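PDB 5J72: putative N-acetylmuramoyl-L-alanine amidase,autolysin cwp6 from Peptoclostridium difficile, which probably cleaves the amide link between N-acetylmuramic acid and L-alanine in peptidoglycan, as a zinc-dependent autolysin attached to the cell wall through CWB2 modules. Local coordinates for residues 251-255 with 256-260; 332-336 with 337-341; 373-376 with 377-381; 555-558 with 559-563; 629-632 with 633-637. All blocks are in the same frame, centred on the assembly; numbering follows the deposited sequence.

Interaction 1 (251-255 with 256-260); sequences EIDKY and HDVNK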
loop_
_atom_site.group_PDB
_atom_site.type_symbol
_atom_site.label_atom_id
_atom_site.label_comp_id
_atom_site.label_asym_id
_atom_site.label_seq_id
_atom_site.Cartn_x
_atom_site.Cartn_y
_atom_site.Cartn_z
ATOM N N GLU A 251 19.202 3.059 -17.540
ATOM C CA GLU A 251 18.471 4.117 -18.248
ATOM C C GLU A 251 18.196 5.289 -17.279
ATOM O O GLU A 251 18.392 6.450 -17.624
ATOM C CB GLU A 251 17.184 3.544 -18.840
ATOM C CG GLU A 251 16.318 4.661 -19.450
ATOM C CD GLU A 251 16.732 5.109 -20.890
ATOM O OE1 GLU A 251 17.702 4.548 -21.450
ATOM O OE2 GLU A 251 16.043 6.025 -21.449
ATOM N N ILE A 252 17.775 4.976 -16.017
ATOM C CA ILE A 252 17.548 6.067 -15.080
ATOM C C ILE A 252 18.861 6.865 -14.869
ATOM O O ILE A 252 18.847 8.095 -14.783
ATOM C CB ILE A 252 17.021 5.470 -13.715
ATOM C CG1 ILE A 252 15.593 4.875 -13.920
ATOM C CG2 ILE A 252 17.001 6.579 -12.630
ATOM C CD1 ILE A 252 15.104 3.935 -12.734
ATOM N N ASP A 253 19.984 6.149 -14.797
ATOM C CA ASP A 253 21.283 6.796 -14.567
ATOM C C ASP A 253 21.675 7.803 -15.707
ATOM O O ASP A 253 22.541 8.655 -15.491
ATOM C CB ASP A 253 22.356 5.705 -14.439
ATOM C CG ASP A 253 23.659 6.245 -13.988
ATOM O OD1 ASP A 253 23.715 6.800 -12.878
ATOM O OD2 ASP A 253 24.609 6.146 -14.743
ATOM N N LYS A 254 21.032 7.713 -16.872
ATOM C CA LYS A 254 21.291 8.694 -17.949
ATOM C C LYS A 254 20.616 9.997 -17.617
ATOM O O LYS A 254 20.982 11.039 -18.185
ATOM C CB LYS A 254 20.699 8.203 -19.263
ATOM C CG LYS A 254 21.433 7.037 -19.916
ATOM C CD LYS A 254 20.528 6.587 -21.050
ATOM C CE LYS A 254 21.213 5.796 -22.161
ATOM N NZ LYS A 254 20.481 5.997 -23.503
ATOM N N TYR A 255 19.604 9.982 -16.704
ATOM C CA TYR A 255 18.892 11.223 -16.313
ATOM C C TYR A 255 19.438 11.849 -15.056
ATOM O O TYR A 255 19.551 13.071 -14.975
ATOM C CB TYR A 255 17.407 10.900 -16.061
ATOM C CG TYR A 255 16.677 10.691 -17.361
ATOM C CD1 TYR A 255 16.877 9.536 -18.124
ATOM C CD2 TYR A 255 15.843 11.681 -17.874
ATOM C CE1 TYR A 255 16.282 9.394 -19.390
ATOM C CE2 TYR A 255 15.240 11.541 -19.122
ATOM C CZ TYR A 255 15.470 10.409 -19.881
ATOM O OH TYR A 255 14.850 10.364 -21.107
ATOM N N HIS A 256 19.742 11.019 -14.030
ATOM C CA HIS A 256 20.312 11.556 -12.789
ATOM C C HIS A 256 21.025 10.389 -12.122
ATOM O O HIS A 256 20.781 9.234 -12.471
ATOM C CB HIS A 256 19.249 12.165 -11.859
ATOM C CG HIS A 256 18.110 11.238 -11.599
ATOM N ND1 HIS A 256 16.905 11.357 -12.263
ATOM C CD2 HIS A 256 17.991 10.173 -10.767
ATOM C CE1 HIS A 256 16.109 10.382 -11.853
ATOM N NE2 HIS A 256 16.734 9.650 -10.950
ATOM N N ASP A 257 21.889 10.679 -11.158
ATOM C CA ASP A 257 22.643 9.578 -10.586
ATOM C C ASP A 257 21.838 8.545 -9.837
ATOM O O ASP A 257 20.973 8.892 -9.029
ATOM C CB ASP A 257 23.694 10.141 -9.579
ATOM C CG ASP A 257 24.834 10.936 -10.236
ATOM O OD1 ASP A 257 25.522 11.670 -9.520
ATOM O OD2 ASP A 257 25.014 10.822 -11.472
ATOM N N VAL A 258 22.143 7.302 -10.085
ATOM C CA VAL A 258 21.547 6.252 -9.298
ATOM C C VAL A 258 22.433 6.084 -8.040
ATOM O O VAL A 258 23.600 5.722 -8.169
ATOM C CB VAL A 258 21.445 4.957 -10.095
ATOM C CG1 VAL A 258 21.179 3.765 -9.158
ATOM C CG2 VAL A 258 20.305 5.087 -11.116
ATOM N N ASN A 259 21.898 6.365 -6.846
ATOM C CA ASN A 259 22.704 6.177 -5.638
ATOM C C ASN A 259 21.953 5.439 -4.533
ATOM O O ASN A 259 22.445 5.325 -3.429
ATOM C CB ASN A 259 23.204 7.503 -5.134
ATOM C CG ASN A 259 22.120 8.467 -4.857
ATOM O OD1 ASN A 259 20.934 8.103 -4.727
ATOM N ND2 ASN A 259 22.437 9.748 -4.838
ATOM N N LYS A 260 20.771 4.928 -4.839
ATOM C CA LYS A 260 19.983 4.180 -3.872
ATOM C C LYS A 260 19.281 3.045 -4.625
ATOM O O LYS A 260 18.857 3.255 -5.775
ATOM C CB LYS A 260 18.934 5.120 -3.227
ATOM C CG LYS A 260 17.729 4.366 -2.676
ATOM C CD LYS A 260 16.984 5.209 -1.554
ATOM C CE LYS A 260 16.932 6.679 -1.798
ATOM N NZ LYS A 260 15.940 7.361 -0.858
HETATM O O HOH W 1 23.441 10.841 -14.112
HETATM O O HOH W 2 25.959 8.487 -12.655
#

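Interaction 2 (332-336 with 337-341); sequences AKNGT and SKNRV. With CA (calcium ion), chain D.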
loop_
_atom_site.group_PDB
_atom_site.type_symbol
_atom_site.label_atom_id
_atom_site.label_comp_id
_atom_site.label_asym_id
_atom_site.label_seq_id
_atom_site.Cartn_x
_atom_site.Cartn_y
_atom_site.Cartn_z
ATOM N N ALA A 332 27.535 -0.664 -0.603
ATOM C CA ALA A 332 26.673 0.502 -0.383
ATOM C C ALA A 332 27.110 1.200 0.934
ATOM O O ALA A 332 27.531 0.493 1.839
ATOM C CB ALA A 332 25.223 0.046 -0.251
ATOM N N LYS A 333 27.025 2.518 1.072
ATOM C CA LYS A 333 27.439 3.129 2.316
ATOM C C LYS A 333 26.523 2.689 3.441
ATOM O O LYS A 333 27.009 2.439 4.558
ATOM C CB LYS A 333 27.455 4.647 2.217
ATOM C CG LYS A 333 28.553 5.146 1.288
ATOM C CD LYS A 333 28.662 6.675 1.358
ATOM C CE LYS A 333 29.866 7.201 0.593
ATOM N N ASN A 334 25.211 2.548 3.159
ATOM C CA ASN A 334 24.226 2.174 4.187
ATOM C C ASN A 334 23.335 1.068 3.605
ATOM O O ASN A 334 22.312 1.342 2.992
ATOM C CB ASN A 334 23.470 3.476 4.588
ATOM C CG ASN A 334 22.135 3.334 5.306
ATOM O OD1 ASN A 334 21.778 2.259 5.799
ATOM N ND2 ASN A 334 21.338 4.419 5.447
ATOM N N GLY A 335 23.744 -0.188 3.800
ATOM C CA GLY A 335 23.021 -1.334 3.246
ATOM C C GLY A 335 22.981 -2.506 4.202
ATOM O O GLY A 335 23.062 -3.640 3.771
ATOM N N THR A 336 22.884 -2.240 5.531
ATOM C CA THR A 336 22.835 -3.345 6.497
ATOM C C THR A 336 21.430 -3.887 6.615
ATOM O O THR A 336 20.492 -3.334 6.017
ATOM C CB THR A 336 23.297 -2.880 7.893
ATOM O OG1 THR A 336 22.289 -2.060 8.471
ATOM C CG2 THR A 336 24.635 -2.084 7.823
ATOM N N SER A 337 21.275 -4.943 7.423
ATOM C CA SER A 337 19.993 -5.613 7.632
ATOM C C SER A 337 19.002 -4.723 8.253
ATOM O O SER A 337 17.803 -5.036 8.246
ATOM C CB SER A 337 20.197 -6.880 8.478
ATOM O OG SER A 337 20.699 -6.503 9.755
ATOM N N LYS A 338 19.435 -3.609 8.821
ATOM C CA LYS A 338 18.498 -2.644 9.389
ATOM C C LYS A 338 17.534 -2.114 8.263
ATOM O O LYS A 338 16.451 -1.595 8.532
ATOM C CB LYS A 338 19.293 -1.465 9.932
ATOM C CG LYS A 338 18.489 -0.609 10.892
ATOM C CD LYS A 338 18.220 0.795 10.320
ATOM C CE LYS A 338 17.027 1.448 11.004
ATOM N NZ LYS A 338 16.138 2.165 10.043
ATOM N N ASN A 339 17.983 -2.230 7.001
ATOM C CA ASN A 339 17.217 -1.706 5.863
ATOM C C ASN A 339 16.318 -2.761 5.270
ATOM O O ASN A 339 15.794 -2.572 4.162
ATOM C CB ASN A 339 18.193 -1.182 4.800
ATOM C CG ASN A 339 18.884 0.069 5.274
ATOM O OD1 ASN A 339 18.547 0.590 6.349
ATOM N ND2 ASN A 339 19.800 0.673 4.524
ATOM N N ARG A 340 16.121 -3.889 5.974
ATOM C CA ARG A 340 15.180 -4.884 5.477
ATOM C C ARG A 340 13.747 -4.546 5.887
ATOM O O ARG A 340 13.494 -4.161 7.022
ATOM C CB ARG A 340 15.471 -6.308 6.041
ATOM C CG ARG A 340 14.472 -7.341 5.521
ATOM C CD ARG A 340 14.508 -8.661 6.352
ATOM N NE ARG A 340 15.816 -9.347 6.246
ATOM C CZ ARG A 340 16.185 -10.156 5.257
ATOM N NH1 ARG A 340 15.375 -10.376 4.232
ATOM N NH2 ARG A 340 17.364 -10.784 5.302
ATOM N N VAL A 341 12.790 -4.690 4.978
ATOM C CA VAL A 341 11.407 -4.453 5.338
ATOM C C VAL A 341 10.670 -5.689 4.867
ATOM O O VAL A 341 10.812 -6.081 3.697
ATOM C CB VAL A 341 10.796 -3.189 4.637
ATOM C CG1 VAL A 341 9.285 -3.105 4.935
ATOM C CG2 VAL A 341 11.509 -1.917 5.140
HETATM CA CA CA D . 29.533 -0.508 2.864
HETATM O O HOH W 3 28.926 0.434 4.736
HETATM O O HOH W 4 20.168 2.232 7.967
#

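Interaction 3 (373-376 with 377-381); sequences IIVD and SITAG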
loop_
_atom_site.group_PDB
_atom_site.type_symbol
_atom_site.label_atom_id
_atom_site.label_comp_id
_atom_site.label_asym_id
_atom_site.label_seq_id
_atom_site.Cartn_x
_atom_site.Cartn_y
_atom_site.Cartn_z
ATOM N N ILE A 373 -4.263 -8.883 -8.131
ATOM C CA ILE A 373 -3.644 -8.800 -9.446
ATOM C C ILE A 373 -2.409 -7.941 -9.310
ATOM O O ILE A 373 -2.262 -7.249 -8.290
ATOM C CB ILE A 373 -4.639 -8.209 -10.438
ATOM C CG1 ILE A 373 -5.238 -6.920 -9.862
ATOM C CG2 ILE A 373 -5.763 -9.241 -10.725
ATOM C CD1 ILE A 373 -6.236 -6.336 -10.819
ATOM N N ILE A 374 -1.530 -7.988 -10.243
ATOM C CA ILE A 374 -0.343 -7.152 -10.127
ATOM C C ILE A 374 -0.486 -5.863 -11.004
ATOM O O ILE A 374 -0.005 -4.814 -10.625
ATOM C CB ILE A 374 0.872 -7.957 -10.692
ATOM C CG1 ILE A 374 1.168 -9.197 -9.780
ATOM C CG2 ILE A 374 2.093 -7.053 -10.808
ATOM C CD1 ILE A 374 1.609 -8.780 -8.411
ATOM N N VAL A 375 -1.156 -5.997 -12.167
ATOM C CA VAL A 375 -1.116 -4.918 -13.162
ATOM C C VAL A 375 -1.718 -3.595 -12.693
ATOM O O VAL A 375 -1.171 -2.578 -13.084
ATOM C CB VAL A 375 -1.814 -5.413 -14.444
ATOM C CG1 VAL A 375 -3.317 -5.648 -14.173
ATOM C CG2 VAL A 375 -1.614 -4.398 -15.585
ATOM N N ASP A 376 -2.783 -3.589 -11.870
ATOM C CA ASP A 376 -3.374 -2.291 -11.505
ATOM C C ASP A 376 -2.387 -1.496 -10.664
ATOM O O ASP A 376 -2.398 -0.266 -10.726
ATOM C CB ASP A 376 -4.689 -2.486 -10.741
ATOM C CG ASP A 376 -5.886 -2.778 -11.669
ATOM O OD1 ASP A 376 -5.712 -2.723 -12.928
ATOM O OD2 ASP A 376 -6.981 -3.077 -11.153
ATOM N N SER A 377 -1.568 -2.183 -9.826
ATOM C CA SER A 377 -0.604 -1.427 -8.996
ATOM C C SER A 377 0.525 -0.930 -9.899
ATOM O O SER A 377 1.121 0.106 -9.638
ATOM C CB SER A 377 -0.027 -2.312 -7.895
ATOM O OG SER A 377 -1.063 -2.546 -6.950
ATOM N N ILE A 378 0.847 -1.696 -10.954
ATOM C CA ILE A 378 1.907 -1.237 -11.877
ATOM C C ILE A 378 1.431 0.035 -12.617
ATOM O O ILE A 378 2.155 1.009 -12.659
ATOM C CB ILE A 378 2.193 -2.342 -12.949
ATOM C CG1 ILE A 378 2.947 -3.501 -12.309
ATOM C CG2 ILE A 378 3.101 -1.783 -14.047
ATOM C CD1 ILE A 378 3.037 -4.659 -13.288
ATOM N N THR A 379 0.196 0.018 -13.153
ATOM C CA THR A 379 -0.216 1.227 -13.892
ATOM C C THR A 379 -0.486 2.395 -12.929
ATOM O O THR A 379 -0.342 3.538 -13.314
ATOM C CB THR A 379 -1.413 0.933 -14.777
ATOM O OG1 THR A 379 -2.475 0.413 -13.933
ATOM C CG2 THR A 379 -1.041 -0.069 -15.875
ATOM N N ALA A 380 -0.863 2.124 -11.669
ATOM C CA ALA A 380 -1.074 3.234 -10.729
ATOM C C ALA A 380 0.247 3.799 -10.279
ATOM O O ALA A 380 0.315 4.930 -9.821
ATOM C CB ALA A 380 -1.861 2.704 -9.505
ATOM N N GLY A 381 1.323 3.006 -10.398
ATOM C CA GLY A 381 2.616 3.449 -9.859
ATOM C C GLY A 381 3.097 4.814 -10.289
ATOM O O GLY A 381 3.517 5.621 -9.437
HETATM O O HOH W 5 -2.804 -4.564 -7.745
HETATM O O HOH W 6 -4.383 -1.386 -15.020
#

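Interaction 4 (555-558 with 559-563); sequences TKTA and ASNIL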
loop_
_atom_site.group_PDB
_atom_site.type_symbol
_atom_site.label_atom_id
_atom_site.label_comp_id
_atom_site.label_asym_id
_atom_site.label_seq_id
_atom_site.Cartn_x
_atom_site.Cartn_y
_atom_site.Cartn_z
ATOM N N THR A 555 -18.929 -22.698 24.093
ATOM C CA THR A 555 -17.483 -22.541 24.327
ATOM C C THR A 555 -16.772 -23.833 24.364
ATOM O O THR A 555 -15.588 -23.914 24.060
ATOM C CB THR A 555 -17.193 -21.675 25.604
ATOM O OG1 THR A 555 -17.486 -22.427 26.789
ATOM C CG2 THR A 555 -18.032 -20.429 25.619
ATOM N N LYS A 556 -17.457 -24.903 24.746
ATOM C CA LYS A 556 -16.784 -26.210 24.698
ATOM C C LYS A 556 -16.597 -26.650 23.193
ATOM O O LYS A 556 -15.579 -27.221 22.842
ATOM C CB LYS A 556 -17.664 -27.281 25.434
ATOM C CG LYS A 556 -16.885 -28.569 25.599
ATOM C CD LYS A 556 -17.757 -29.650 26.304
ATOM C CE LYS A 556 -16.849 -30.782 26.797
ATOM N NZ LYS A 556 -17.625 -31.723 27.649
ATOM N N THR A 557 -17.613 -26.413 22.355
ATOM C CA THR A 557 -17.509 -26.771 20.936
ATOM C C THR A 557 -16.389 -25.910 20.299
ATOM O O THR A 557 -15.547 -26.428 19.549
ATOM C CB THR A 557 -18.836 -26.504 20.244
ATOM O OG1 THR A 557 -19.839 -27.353 20.856
ATOM C CG2 THR A 557 -18.770 -26.789 18.751
ATOM N N ALA A 558 -16.398 -24.618 20.619
ATOM C CA ALA A 558 -15.381 -23.677 20.086
ATOM C C ALA A 558 -14.015 -24.167 20.477
ATOM O O ALA A 558 -13.140 -24.297 19.633
ATOM C CB ALA A 558 -15.632 -22.278 20.664
ATOM N N ALA A 559 -13.788 -24.514 21.756
ATOM C CA ALA A 559 -12.439 -24.935 22.158
ATOM C C ALA A 559 -12.008 -26.242 21.498
ATOM O O ALA A 559 -10.832 -26.426 21.160
ATOM C CB ALA A 559 -12.384 -25.078 23.718
ATOM N N SER A 560 -12.985 -27.195 21.310
ATOM C CA SER A 560 -12.671 -28.495 20.669
ATOM C C SER A 560 -12.307 -28.283 19.199
ATOM O O SER A 560 -11.294 -28.829 18.750
ATOM C CB SER A 560 -13.874 -29.440 20.722
ATOM O OG SER A 560 -14.356 -29.433 22.061
ATOM N N ASN A 561 -13.113 -27.460 18.483
ATOM C CA ASN A 561 -12.824 -27.165 17.053
ATOM C C ASN A 561 -11.458 -26.531 16.887
ATOM O O ASN A 561 -10.665 -26.973 16.056
ATOM C CB ASN A 561 -13.884 -26.235 16.505
ATOM C CG ASN A 561 -15.204 -26.894 16.315
ATOM O OD1 ASN A 561 -15.206 -28.118 16.222
ATOM N ND2 ASN A 561 -16.335 -26.178 16.276
ATOM N N ILE A 562 -11.131 -25.475 17.688
ATOM C CA ILE A 562 -9.803 -24.789 17.523
ATOM C C ILE A 562 -8.683 -25.692 17.866
ATOM O O ILE A 562 -7.652 -25.737 17.176
ATOM C CB ILE A 562 -9.803 -23.491 18.423
ATOM C CG1 ILE A 562 -10.856 -22.507 17.859
ATOM C CG2 ILE A 562 -8.377 -22.887 18.485
ATOM C CD1 ILE A 562 -11.263 -21.396 18.830
ATOM N N LEU A 563 -8.823 -26.458 18.941
ATOM C CA LEU A 563 -7.738 -27.374 19.319
ATOM C C LEU A 563 -7.493 -28.390 18.161
ATOM O O LEU A 563 -6.378 -28.679 17.786
ATOM C CB LEU A 563 -8.228 -28.128 20.629
ATOM C CG LEU A 563 -7.241 -29.194 21.109
ATOM C CD1 LEU A 563 -5.915 -28.596 21.527
ATOM C CD2 LEU A 563 -7.850 -29.902 22.313
#

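Interaction 5 (629-632 with 633-637); sequences IGIG and IEDTV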
loop_
_atom_site.group_PDB
_atom_site.type_symbol
_atom_site.label_atom_id
_atom_site.label_comp_id
_atom_site.label_asym_id
_atom_site.label_seq_id
_atom_site.Cartn_x
_atom_site.Cartn_y
_atom_site.Cartn_z
ATOM N N ILE A 629 -6.412 -21.176 13.999
ATOM C CA ILE A 629 -7.360 -20.741 14.972
ATOM C C ILE A 629 -8.579 -20.145 14.279
ATOM O O ILE A 629 -9.703 -20.382 14.711
ATOM C CB ILE A 629 -6.688 -19.707 15.941
ATOM C CG1 ILE A 629 -5.596 -20.430 16.771
ATOM C CG2 ILE A 629 -7.769 -19.063 16.836
ATOM C CD1 ILE A 629 -4.685 -19.422 17.657
ATOM N N GLY A 630 -8.350 -19.354 13.172
ATOM C CA GLY A 630 -9.479 -18.756 12.478
ATOM C C GLY A 630 -10.363 -19.864 11.871
ATOM O O GLY A 630 -11.597 -19.727 11.859
ATOM N N ILE A 631 -9.748 -20.912 11.373
ATOM C CA ILE A 631 -10.569 -22.003 10.747
ATOM C C ILE A 631 -11.435 -22.648 11.863
ATOM O O ILE A 631 -12.633 -22.886 11.653
ATOM C CB ILE A 631 -9.668 -23.064 10.073
ATOM C CG1 ILE A 631 -8.979 -22.471 8.792
ATOM C CG2 ILE A 631 -10.583 -24.318 9.619
ATOM C CD1 ILE A 631 -7.758 -23.315 8.354
ATOM N N GLY A 632 -10.824 -22.914 13.030
ATOM C CA GLY A 632 -11.582 -23.481 14.151
ATOM C C GLY A 632 -12.721 -22.579 14.548
ATOM O O GLY A 632 -13.799 -23.033 14.898
ATOM N N ILE A 633 -12.504 -21.237 14.544
ATOM C CA ILE A 633 -13.580 -20.317 14.883
ATOM C C ILE A 633 -14.709 -20.374 13.813
ATOM O O ILE A 633 -15.904 -20.373 14.166
ATOM C CB ILE A 633 -13.049 -18.844 14.999
ATOM C CG1 ILE A 633 -12.124 -18.771 16.277
ATOM C CG2 ILE A 633 -14.233 -17.797 15.075
ATOM C CD1 ILE A 633 -11.326 -17.385 16.346
ATOM N N GLU A 634 -14.320 -20.358 12.541
ATOM C CA GLU A 634 -15.295 -20.426 11.438
ATOM C C GLU A 634 -16.121 -21.762 11.591
ATOM O O GLU A 634 -17.352 -21.734 11.410
ATOM C CB GLU A 634 -14.542 -20.417 10.117
ATOM C CG GLU A 634 -15.465 -20.718 8.943
ATOM C CD GLU A 634 -14.679 -20.864 7.637
ATOM O OE1 GLU A 634 -13.608 -21.497 7.629
ATOM O OE2 GLU A 634 -15.167 -20.316 6.629
ATOM N N ASP A 635 -15.458 -22.868 11.899
ATOM C CA ASP A 635 -16.142 -24.133 12.167
ATOM C C ASP A 635 -17.238 -23.942 13.147
ATOM O O ASP A 635 -18.333 -24.507 12.992
ATOM C CB ASP A 635 -15.231 -25.154 12.836
ATOM C CG ASP A 635 -14.171 -25.708 11.941
ATOM O OD1 ASP A 635 -14.340 -25.647 10.712
ATOM O OD2 ASP A 635 -13.163 -26.233 12.466
ATOM N N THR A 636 -16.965 -23.164 14.165
ATOM C CA THR A 636 -17.888 -22.928 15.235
ATOM C C THR A 636 -19.000 -21.965 14.933
ATOM O O THR A 636 -20.153 -22.295 15.254
ATOM C CB THR A 636 -17.077 -22.411 16.459
ATOM O OG1 THR A 636 -16.021 -23.323 16.738
ATOM C CG2 THR A 636 -17.942 -22.300 17.701
ATOM N N VAL A 637 -18.740 -20.810 14.303
ATOM C CA VAL A 637 -19.815 -19.828 14.158
ATOM C C VAL A 637 -20.564 -19.843 12.824
ATOM O O VAL A 637 -21.607 -19.189 12.742
ATOM C CB VAL A 637 -19.274 -18.364 14.395
ATOM C CG1 VAL A 637 -18.569 -18.230 15.769
ATOM C CG2 VAL A 637 -18.321 -17.977 13.293
#

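Interaction 1 (251-255 with 256-260)
The backbone N of H256 bonds to O of I252 at 3.1 Å as the chain leaves helix 241-253. The same oxygen also accepts from N of Y255 within the 251-255 segment, so two donors share it as the helix gives way to the loop. CA of D253 makes a C-H...O contact with O of H256, 3.3 Å away.

D253 then catches the departing chain. With its CG anti to the backbone N (chi1 -171°), the carboxylate reaches forward and OD1 takes the N-H of V258 on its anti lone pair, over 3.2 Å and at 162° on the hydrogen. OD2 of D257 stands 4.5 Å from D253 OD1. One water donates to both D253 O and D257 OD2, which may ease the repulsion between the two acids; another, within 2.8 Å of both D253 OD1 and D257 OD2, lies between them. I252 CG2 lies 3.5 Å from H256 NE2, the two side chains pointing the same way, and touches V258 CG2 at 3.9 Å, where the side chains cross at about a right angle. H256 NE2 has its own hydrogen bond to O of Q284.

Helix 174-180 packs against I252 and H256 through L176 and T179, W302 of helix 297-306 covers D253 and V258, and the chain runs on into strand 260-265 of the four-stranded parallel sheet that also holds strands 287-290, 308-314 and 334-341.

Interaction 2 (332-336 with 337-341)
A short 3-10 turn at 337-338, entered through T336, interrupts strand 334-341 just beyond the calcium-binding corner that follows helix 322-329; residues 340-341 then run as regular strand. T336 holds the turn with two acceptors. Its carbonyl O receives N of N339 at 2.9 Å, and its hydroxyl OG1 receives N of K338 at 3.3 Å. The hydroxyl can do so because it sits between the backbone N and the carbonyl carbon (chi1 73°), turned over the first residues of the turn; it also lies against CB of K338.

N339 is buried, and its ND2 is hydrogen-bonded to O of A311 on the neighbouring strand. In the modelled conformer of N334, ND2 of N339 also donates to N334 OD1 across 2.8 Å, a bent bond that comes in above the plane of the acceptor carbonyl, and a water donates to OD1 of both asparagines. N334 has a second conformer, for which this link is doubtful.

These residues close the beta-alpha-beta unit of strand 308-314, helix 322-329 and strand 334-341, the last being the outermost strand of a four-stranded parallel sheet. R340, at the start of the regular strand, sends NH1 back to O of G315 and O of L320. At the other end of the region, O of A332 binds the calcium ion at 2.5 Å together with O of S329, and a water ligand of the metal donates to O of K333 at 2.8 Å.

Interaction 3 (373-376 with 377-381)
D376, S377 and V375, with I378 close behind, have the most surface buried where the two segments follow one another at the beginning of helix 375-387. O of D376 accepts from N of A380 at 3.0 Å, and O of V375 takes N of T379 at 2.9 Å. One residue earlier, I374 O is bonded to N of I378 and, weakly, to N of S377.

The carboxylate of D376 is linked to T379 through a water that donates to OD1 of D376 and accepts from OG1 of T379, each at 2.8 Å. T379 OG1 occupies the position between its backbone N and carbonyl carbon (chi1 57°), which turns the hydroxyl back toward the preceding turn and lets it reach this water. S377 uses a similar relay: its OG gives its proton to a second water, which in turn donates to O of I373, joining the helix to the residue that leads into it.

I378 meets I374 through an apolar contact, CD1 of I378 lying 3.6 Å from CG2 of I374, and the two side chains cross obliquely. Outside the helix, V375 packs on A167 and L186, D376 on T143, and S377 on L274 of helix 270-283. These contacts place the start of the helix deep among other CWB2 elements, where it follows strand 362-370 and precedes strand 391-394 in a beta-alpha-beta crossover whose two strands pair in parallel.

Interaction 4 (555-558 with 559-563)
O of K556 is held by two donors from one residue, S560. The hydroxyl OG gives its proton to it at 2.6 Å, and the backbone N makes the regular helical bond at 3.0 Å; the two arrive from opposite faces of the carbonyl plane. The hydroxyl reaches back because OG is anti to its own carbonyl carbon (chi1 -49°), folded beside the backbone N and directed at the previous turn.

The flanking bonds follow the same i to i+4 spacing. N of A559 meets T555 O at 3.0 Å, N of N561 meets T557 O at 2.9 Å and N of I562 meets A558 O at 3.0 Å. T557 and N561 lie side by side and point the same way, with T557 CG2 3.5 Å from N561 ND2; that amide nitrogen is hydrogen-bonded to OG1 of T636. The CG1 and CD1 atoms of I562 lie over O of A558.

A559 packs on I543 of strand 541-544, and A558 and N561 face helix 619-637. I562 lies between the two, touching I543 as well as I629 and I633 of that helix. Two donors sharing one carbonyl probably polarise it, and the bond to K556 O satisfies the serine hydroxyl inside its own helix, without a partner from another part of the fold.

Interaction 5 (629-632 with 633-637)
G632 O is bonded twice by T636: OG1 donates to it at 2.9 Å and the backbone N at 3.3 Å, from opposite faces of the carbonyl plane. A first torsion of -53° sets OG1 opposite the carbonyl carbon of T636, which brings the hydroxyl within range of the preceding turn. The remaining backbone bonds are regular for an alpha helix, with N of I633 on I629 O, N of E634 on G630 O at 2.9 Å and N of D635 on I631 O at 2.8 Å.

This is the C-terminal helix, 619-637, of the amidase domain. It packs beside helix 554-569 on one side and helix 477-494 on another, and I633 and V637 reach strand 525-532 of the mixed sheet.

Among apolar groups, CG2 of I629 touches CD1 of I633 at 4.0 Å, the side chains crossing at an angle; both also contact T488.

The two acids pair with neighbouring helices. D635 OD2 forms a salt bridge with R565 NE of helix 554-569, and E634 OE1 accepts a hydrogen bond from the hydroxyl of Y491 in helix 477-494.

In the fold
Along the chain the five contacts come one after another. Interactions 1, 2 and 3 belong to the part of the chain that carries the CWB2 repeats. Interactions 1 and 2 share one four-stranded parallel sheet: the former leads into its first strand along the chain, the latter forms its last, edge strand, and their centres are about 20 Å apart. Interaction 3 opens a later helix; its centre lies about 23 Å from that of interaction 1. Interactions 4 and 5 lie in the amidase domain, about 58 and 52 Å from interaction 1, centre to centre. They alone touch, through N561 and T636, with centres about 9 Å apart. This is consistent with wall-binding and catalytic parts forming separate regions of the chain.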